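Local coordinates for protein glycoside hydrolase family 31 (Trueperella pyogenes, PDB 5I0F) that degrades cycloalternan, probably as a retaining glycoside hydrolase that passes through a covalent glycosyl-enzyme intermediate in a TIM-barrel active site, at residues Val328-Phe341 with Gln451-Lys465. Numbering follows the deposited sequence.
Sequences VIEAWSDEEGFTIF and QRRYLVEDLDIDGFK. With GLC (alpha-D-glucopyranose), chain C; BGC (beta-D-glucopyranose), chain B.
A salt bridge between E330 and K465 at the sugar-binding mouth of a TIM barrel, and a buried hydrogen-bonded and apolar seam between T339, W332, F341 and the 452-459 region around helix 453-457, make up this contact between the loop after strand 326-329 and segment 451-465, which carries that helix and enters strand 463-466. K465 is fully extended, CG anti to the backbone N (chi1 -176°), and its CD passes V328 CG1 at 3.8 Å before NZ meets E330 OE2 at 2.8 Å, nearly along the C-O axis. The other carboxylate oxygen, E330 OE1, accepts from BGC O4 at 2.6 Å and from N302, so E330 links the lysine to a sugar hydroxyl, while K465 NZ adds a weak bond to BGC O3. Further along the loop, E335 receives O4 and O6 of the GLC unit, one on each carboxylate oxygen.

The second grip is on the backbone. Y454 OH donates to T339 O at 2.6 Å, in the carbonyl plane and on a lone pair, and water 2 links the same hydroxyl to F341 N. T339 OG1 lies over one face of the R452 guanidinium and is itself bonded to G337 O; R452 NH2 donates to a water that lies within hydrogen-bonding distance of the same carbonyl, while R452 NE is held by Q388. Beside these polar contacts L455 CD1 approaches W332 CH2 (3.9 Å), and L459 CD1 packs against F341 CE1 (3.5 Å). W332 CE3 in turn sits over the centre of the F341 ring, the two rings steeply inclined to each other.

Strand 383-388 runs between strands 326-329 and 463-466 in the barrel sheet, pairing with I329 and D462, and helix 370-379 covers I329 and I461, while helix 485-506 packs on R452, R453, V456 and F464.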
loop_
_atom_site.group_PDB
_atom_site.type_symbol
_atom_site.label_atom_id
_atom_site.label_comp_id
_atom_site.label_asym_id
_atom_site.label_seq_id
_atom_site.Cartn_x
_atom_site.Cartn_y
_atom_site.Cartn_z
ATOM N N VAL A 328 -10.755 10.937 -12.526
ATOM C CA VAL A 328 -9.512 11.261 -11.828
ATOM C C VAL A 328 -8.568 11.933 -12.828
ATOM O O VAL A 328 -8.398 11.437 -13.946
ATOM C CB VAL A 328 -8.850 9.972 -11.258
ATOM C CG1 VAL A 328 -7.588 10.315 -10.472
ATOM C CG2 VAL A 328 -9.852 9.219 -10.378
ATOM N N ILE A 329 -7.964 13.061 -12.431
ATOM C CA ILE A 329 -6.951 13.733 -13.220
ATOM C C ILE A 329 -5.676 13.718 -12.396
ATOM O O ILE A 329 -5.660 14.222 -11.263
ATOM C CB ILE A 329 -7.354 15.198 -13.566
ATOM C CG1 ILE A 329 -8.803 15.253 -14.079
ATOM C CG2 ILE A 329 -6.376 15.777 -14.586
ATOM C CD1 ILE A 329 -9.361 16.649 -14.267
ATOM N N GLU A 330 -4.633 13.098 -12.954
ATOM C CA GLU A 330 -3.341 12.977 -12.300
ATOM C C GLU A 330 -2.377 14.047 -12.720
ATOM O O GLU A 330 -1.787 14.714 -11.866
ATOM C CB GLU A 330 -2.735 11.583 -12.562
ATOM C CG GLU A 330 -3.572 10.480 -11.982
ATOM C CD GLU A 330 -2.813 9.180 -11.811
ATOM O OE1 GLU A 330 -1.915 8.879 -12.663
ATOM O OE2 GLU A 330 -3.144 8.460 -10.834
ATOM N N ALA A 331 -2.239 14.221 -14.031
ATOM C CA ALA A 331 -1.340 15.213 -14.615
ATOM C C ALA A 331 -2.115 16.512 -14.867
ATOM O O ALA A 331 -2.377 16.869 -16.000
ATOM C CB ALA A 331 -0.739 14.680 -15.911
ATOM N N TRP A 332 -2.484 17.179 -13.779
ATOM C CA TRP A 332 -3.221 18.438 -13.783
ATOM C C TRP A 332 -2.350 19.643 -13.437
ATOM O O TRP A 332 -2.687 20.781 -13.805
ATOM C CB TRP A 332 -4.399 18.379 -12.775
ATOM C CG TRP A 332 -4.017 18.212 -11.358
ATOM C CD1 TRP A 332 -3.775 17.045 -10.707
ATOM C CD2 TRP A 332 -3.790 19.258 -10.410
ATOM N NE1 TRP A 332 -3.407 17.295 -9.405
ATOM C CE2 TRP A 332 -3.411 18.644 -9.191
ATOM C CE3 TRP A 332 -3.871 20.646 -10.469
ATOM C CZ2 TRP A 332 -3.130 19.375 -8.029
ATOM C CZ3 TRP A 332 -3.583 21.389 -9.297
ATOM C CH2 TRP A 332 -3.227 20.741 -8.104
ATOM N N SER A 333 -1.276 19.418 -12.679
ATOM C CA SER A 333 -0.553 20.519 -12.036
ATOM C C SER A 333 0.693 20.933 -12.822
ATOM O O SER A 333 1.010 20.367 -13.874
ATOM C CB SER A 333 -0.167 20.110 -10.619
ATOM O OG SER A 333 1.015 19.302 -10.630
ATOM N N ASP A 334 1.378 21.949 -12.301
ATOM C CA ASP A 334 2.668 22.365 -12.821
ATOM C C ASP A 334 3.801 21.300 -12.707
ATOM O O ASP A 334 4.911 21.518 -13.226
ATOM C CB ASP A 334 3.100 23.704 -12.182
ATOM C CG ASP A 334 3.258 23.633 -10.651
ATOM O OD1 ASP A 334 3.473 22.552 -10.071
ATOM O OD2 ASP A 334 3.168 24.698 -10.021
ATOM N N GLU A 335 3.534 20.183 -12.026
ATOM C CA GLU A 335 4.491 19.081 -11.835
ATOM C C GLU A 335 5.726 19.461 -11.006
ATOM O O GLU A 335 6.734 18.748 -11.009
ATOM C CB GLU A 335 4.912 18.458 -13.175
ATOM C CG GLU A 335 3.759 17.809 -13.940
ATOM C CD GLU A 335 3.198 16.551 -13.263
ATOM O OE1 GLU A 335 3.952 15.828 -12.565
ATOM O OE2 GLU A 335 1.979 16.281 -13.436
ATOM N N GLU A 336 5.593 20.530 -10.239
ATOM C CA GLU A 336 6.625 21.008 -9.332
ATOM C C GLU A 336 6.121 21.045 -7.891
ATOM O O GLU A 336 6.779 20.514 -7.015
ATOM C CB GLU A 336 7.082 22.380 -9.768
ATOM C CG GLU A 336 7.768 22.344 -11.136
ATOM C CD GLU A 336 8.589 23.581 -11.443
ATOM O OE1 GLU A 336 8.711 24.483 -10.580
ATOM O OE2 GLU A 336 9.139 23.642 -12.561
ATOM N N GLY A 337 4.962 21.679 -7.663
ATOM C CA GLY A 337 4.375 21.834 -6.330
ATOM C C GLY A 337 3.059 21.106 -6.072
ATOM O O GLY A 337 2.597 21.065 -4.926
ATOM N N PHE A 338 2.446 20.552 -7.120
ATOM C CA PHE A 338 1.158 19.824 -7.020
ATOM C C PHE A 338 0.067 20.591 -6.282
ATOM O O PHE A 338 -0.746 20.032 -5.556
ATOM C CB PHE A 338 1.397 18.409 -6.503
ATOM C CG PHE A 338 2.388 17.678 -7.343
ATOM C CD1 PHE A 338 1.984 17.075 -8.525
ATOM C CD2 PHE A 338 3.760 17.711 -7.028
ATOM C CE1 PHE A 338 2.902 16.482 -9.374
ATOM C CE2 PHE A 338 4.691 17.098 -7.878
ATOM C CZ PHE A 338 4.264 16.483 -9.048
ATOM N N THR A 339 0.060 21.906 -6.524
ATOM C CA THR A 339 -0.864 22.831 -5.907
ATOM C C THR A 339 -1.600 23.738 -6.918
ATOM O O THR A 339 -2.700 24.206 -6.645
ATOM C CB THR A 339 -0.060 23.686 -4.887
ATOM O OG1 THR A 339 0.552 22.791 -3.938
ATOM C CG2 THR A 339 -0.922 24.574 -4.161
ATOM N N ILE A 340 -0.988 23.954 -8.078
ATOM C CA ILE A 340 -1.421 24.917 -9.092
ATOM C C ILE A 340 -1.545 24.201 -10.436
ATOM O O ILE A 340 -0.644 23.469 -10.809
ATOM C CB ILE A 340 -0.371 26.034 -9.211
ATOM C CG1 ILE A 340 -0.213 26.727 -7.833
ATOM C CG2 ILE A 340 -0.724 27.007 -10.333
ATOM C CD1 ILE A 340 0.901 27.719 -7.746
ATOM N N PHE A 341 -2.647 24.447 -11.155
ATOM C CA PHE A 341 -2.860 23.878 -12.487
ATOM C C PHE A 341 -1.766 24.302 -13.492
ATOM O O PHE A 341 -1.290 25.451 -13.465
ATOM C CB PHE A 341 -4.246 24.264 -13.038
ATOM C CG PHE A 341 -5.371 23.338 -12.626
ATOM C CD1 PHE A 341 -6.048 23.519 -11.426
ATOM C CD2 PHE A 341 -5.759 22.281 -13.445
ATOM C CE1 PHE A 341 -7.080 22.685 -11.052
ATOM C CE2 PHE A 341 -6.795 21.438 -13.074
ATOM C CZ PHE A 341 -7.460 21.640 -11.872
ATOM N N GLN A 451 -2.619 24.744 1.798
ATOM C CA GLN A 451 -2.083 25.019 0.454
ATOM C C GLN A 451 -3.044 24.563 -0.682
ATOM O O GLN A 451 -3.023 25.131 -1.781
ATOM C CB GLN A 451 -0.720 24.337 0.282
ATOM C CG GLN A 451 0.386 24.750 1.269
ATOM C CD GLN A 451 1.142 26.008 0.850
ATOM O OE1 GLN A 451 1.556 26.130 -0.310
ATOM N NE2 GLN A 451 1.352 26.938 1.797
ATOM N N ARG A 452 -3.848 23.532 -0.421
ATOM C CA ARG A 452 -4.807 22.957 -1.389
ATOM C C ARG A 452 -6.251 23.357 -1.196
ATOM O O ARG A 452 -7.108 22.909 -1.974
ATOM C CB ARG A 452 -4.792 21.409 -1.305
ATOM C CG ARG A 452 -3.567 20.776 -1.881
ATOM C CD ARG A 452 -2.471 20.543 -0.855
ATOM N NE ARG A 452 -1.332 20.060 -1.604
ATOM C CZ ARG A 452 -0.055 20.261 -1.324
ATOM N NH1 ARG A 452 0.345 20.927 -0.233
ATOM N NH2 ARG A 452 0.840 19.770 -2.160
ATOM N N ARG A 453 -6.547 24.150 -0.164
ATOM C CA ARG A 453 -7.930 24.422 0.215
ATOM C C ARG A 453 -8.710 25.072 -0.919
ATOM O O ARG A 453 -9.871 24.721 -1.155
ATOM C CB ARG A 453 -7.995 25.294 1.489
ATOM C CG ARG A 453 -9.414 25.687 1.922
ATOM C CD ARG A 453 -9.413 26.429 3.257
ATOM N NE ARG A 453 -9.052 25.517 4.332
ATOM C CZ ARG A 453 -9.860 24.620 4.884
ATOM N NH1 ARG A 453 -11.121 24.480 4.484
ATOM N NH2 ARG A 453 -9.391 23.826 5.839
ATOM N N TYR A 454 -8.071 25.991 -1.636
ATOM C CA TYR A 454 -8.751 26.690 -2.768
ATOM C C TYR A 454 -9.249 25.737 -3.868
ATOM O O TYR A 454 -10.242 26.037 -4.531
ATOM C CB TYR A 454 -7.881 27.785 -3.379
ATOM C CG TYR A 454 -6.940 27.295 -4.449
ATOM C CD1 TYR A 454 -5.685 26.772 -4.129
ATOM C CD2 TYR A 454 -7.303 27.343 -5.792
ATOM C CE1 TYR A 454 -4.832 26.332 -5.117
ATOM C CE2 TYR A 454 -6.459 26.887 -6.779
ATOM C CZ TYR A 454 -5.227 26.378 -6.434
ATOM O OH TYR A 454 -4.398 25.940 -7.435
ATOM N N LEU A 455 -8.578 24.600 -4.045
ATOM C CA LEU A 455 -9.019 23.583 -5.021
ATOM C C LEU A 455 -10.421 23.088 -4.696
ATOM O O LEU A 455 -11.222 22.870 -5.594
ATOM C CB LEU A 455 -8.070 22.374 -5.043
ATOM C CG LEU A 455 -6.644 22.688 -5.472
ATOM C CD1 LEU A 455 -5.773 21.470 -5.195
ATOM C CD2 LEU A 455 -6.597 23.114 -6.947
ATOM N N VAL A 456 -10.690 22.903 -3.405
ATOM C CA VAL A 456 -11.973 22.429 -2.928
ATOM C C VAL A 456 -12.959 23.608 -2.801
ATOM O O VAL A 456 -14.075 23.520 -3.295
ATOM C CB VAL A 456 -11.848 21.670 -1.599
ATOM C CG1 VAL A 456 -13.186 21.123 -1.185
ATOM C CG2 VAL A 456 -10.882 20.486 -1.734
ATOM N N GLU A 457 -12.554 24.694 -2.153
ATOM C CA GLU A 457 -13.489 25.783 -1.834
ATOM C C GLU A 457 -13.817 26.674 -3.022
ATOM O O GLU A 457 -14.957 27.112 -3.133
ATOM C CB GLU A 457 -12.991 26.626 -0.654
ATOM C CG GLU A 457 -12.985 25.839 0.638
ATOM C CD GLU A 457 -12.730 26.678 1.867
ATOM O OE1 GLU A 457 -12.339 27.877 1.755
ATOM O OE2 GLU A 457 -12.907 26.114 2.956
ATOM N N ASP A 458 -12.831 26.942 -3.885
ATOM C CA ASP A 458 -12.987 27.853 -5.017
ATOM C C ASP A 458 -13.244 27.077 -6.317
ATOM O O ASP A 458 -14.202 27.384 -7.006
ATOM C CB ASP A 458 -11.791 28.829 -5.126
ATOM C CG ASP A 458 -11.572 29.640 -3.839
ATOM O OD1 ASP A 458 -12.559 29.781 -3.080
ATOM O OD2 ASP A 458 -10.443 30.142 -3.556
ATOM N N LEU A 459 -12.433 26.078 -6.637
ATOM C CA LEU A 459 -12.630 25.295 -7.869
ATOM C C LEU A 459 -13.685 24.174 -7.774
ATOM O O LEU A 459 -14.186 23.716 -8.804
ATOM C CB LEU A 459 -11.297 24.737 -8.354
ATOM C CG LEU A 459 -10.276 25.782 -8.795
ATOM C CD1 LEU A 459 -9.029 25.085 -9.347
ATOM C CD2 LEU A 459 -10.844 26.734 -9.826
ATOM N N ASP A 460 -14.022 23.761 -6.550
ATOM C CA ASP A 460 -15.125 22.842 -6.260
ATOM C C ASP A 460 -14.817 21.379 -6.618
ATOM O O ASP A 460 -15.721 20.634 -6.953
ATOM C CB ASP A 460 -16.438 23.329 -6.905
ATOM C CG ASP A 460 -17.692 22.745 -6.243
ATOM O OD1 ASP A 460 -17.689 22.487 -5.013
ATOM O OD2 ASP A 460 -18.694 22.552 -6.974
ATOM N N ILE A 461 -13.560 20.950 -6.506
ATOM C CA ILE A 461 -13.265 19.532 -6.682
ATOM C C ILE A 461 -13.877 18.692 -5.554
ATOM O O ILE A 461 -14.226 19.199 -4.478
ATOM C CB ILE A 461 -11.763 19.216 -6.825
ATOM C CG1 ILE A 461 -11.010 19.395 -5.534
ATOM C CG2 ILE A 461 -11.113 20.028 -7.942
ATOM C CD1 ILE A 461 -9.651 18.749 -5.594
ATOM N N ASP A 462 -14.006 17.392 -5.818
ATOM C CA ASP A 462 -14.790 16.500 -4.982
ATOM C C ASP A 462 -13.955 15.502 -4.176
ATOM O O ASP A 462 -14.500 14.729 -3.383
ATOM C CB ASP A 462 -15.748 15.734 -5.871
ATOM C CG ASP A 462 -16.635 16.654 -6.660
ATOM O OD1 ASP A 462 -17.492 17.255 -6.022
ATOM O OD2 ASP A 462 -16.470 16.774 -7.903
ATOM N N GLY A 463 -12.650 15.496 -4.383
ATOM C CA GLY A 463 -11.806 14.579 -3.648
ATOM C C GLY A 463 -10.404 14.525 -4.180
ATOM O O GLY A 463 -10.064 15.217 -5.165
ATOM N N PHE A 464 -9.604 13.667 -3.548
ATOM C CA PHE A 464 -8.194 13.539 -3.879
ATOM C C PHE A 464 -7.749 12.091 -4.037
ATOM O O PHE A 464 -8.158 11.226 -3.254
ATOM C CB PHE A 464 -7.344 14.202 -2.787
ATOM C CG PHE A 464 -7.542 15.692 -2.668
ATOM C CD1 PHE A 464 -6.835 16.564 -3.480
ATOM C CD2 PHE A 464 -8.394 16.220 -1.687
ATOM C CE1 PHE A 464 -6.992 17.944 -3.340
ATOM C CE2 PHE A 464 -8.566 17.580 -1.555
ATOM C CZ PHE A 464 -7.869 18.442 -2.372
ATOM N N LYS A 465 -6.923 11.830 -5.054
ATOM C CA LYS A 465 -6.188 10.574 -5.159
ATOM C C LYS A 465 -4.866 10.752 -4.415
ATOM O O LYS A 465 -3.893 11.274 -4.978
ATOM C CB LYS A 465 -5.941 10.189 -6.617
ATOM C CG LYS A 465 -5.258 8.832 -6.757
ATOM C CD LYS A 465 -5.222 8.355 -8.195
ATOM C CE LYS A 465 -4.594 6.973 -8.275
ATOM N NZ LYS A 465 -4.620 6.434 -9.665
HETATM C C1 GLC C . 2.898 9.821 -12.318
HETATM C C2 GLC C . 4.411 10.089 -12.384
HETATM C C3 GLC C . 4.806 11.276 -11.515
HETATM C C4 GLC C . 3.918 12.477 -11.825
HETATM C C5 GLC C . 2.450 12.092 -11.647
HETATM C C6 GLC C . 1.496 13.247 -11.936
HETATM O O2 GLC C . 5.147 8.934 -11.961
HETATM O O3 GLC C . 6.189 11.599 -11.726
HETATM O O4 GLC C . 4.258 13.561 -10.947
HETATM O O5 GLC C . 2.147 11.017 -12.541
HETATM O O6 GLC C . 1.587 13.632 -13.303
HETATM C C2 BGC B . 0.028 5.422 -8.656
HETATM C C3 BGC B . -0.410 5.375 -10.131
HETATM C C4 BGC B . -0.265 6.765 -10.743
HETATM C C5 BGC B . 1.162 7.302 -10.559
HETATM C C6 BGC B . 1.208 8.760 -10.997
HETATM C C1 BGC B . 0.840 6.646 -8.160
HETATM O O2 BGC B . 0.167 4.180 -7.937
HETATM O O3 BGC B . -1.754 4.898 -10.233
HETATM O O4 BGC B . -0.601 6.734 -12.143
HETATM O O5 BGC B . 1.665 7.197 -9.202
HETATM O O6 BGC B . 2.558 9.230 -11.054
HETATM O O HOH W 1 3.365 20.798 -2.308
HETATM O O HOH W 2 -4.537 26.727 -10.291
#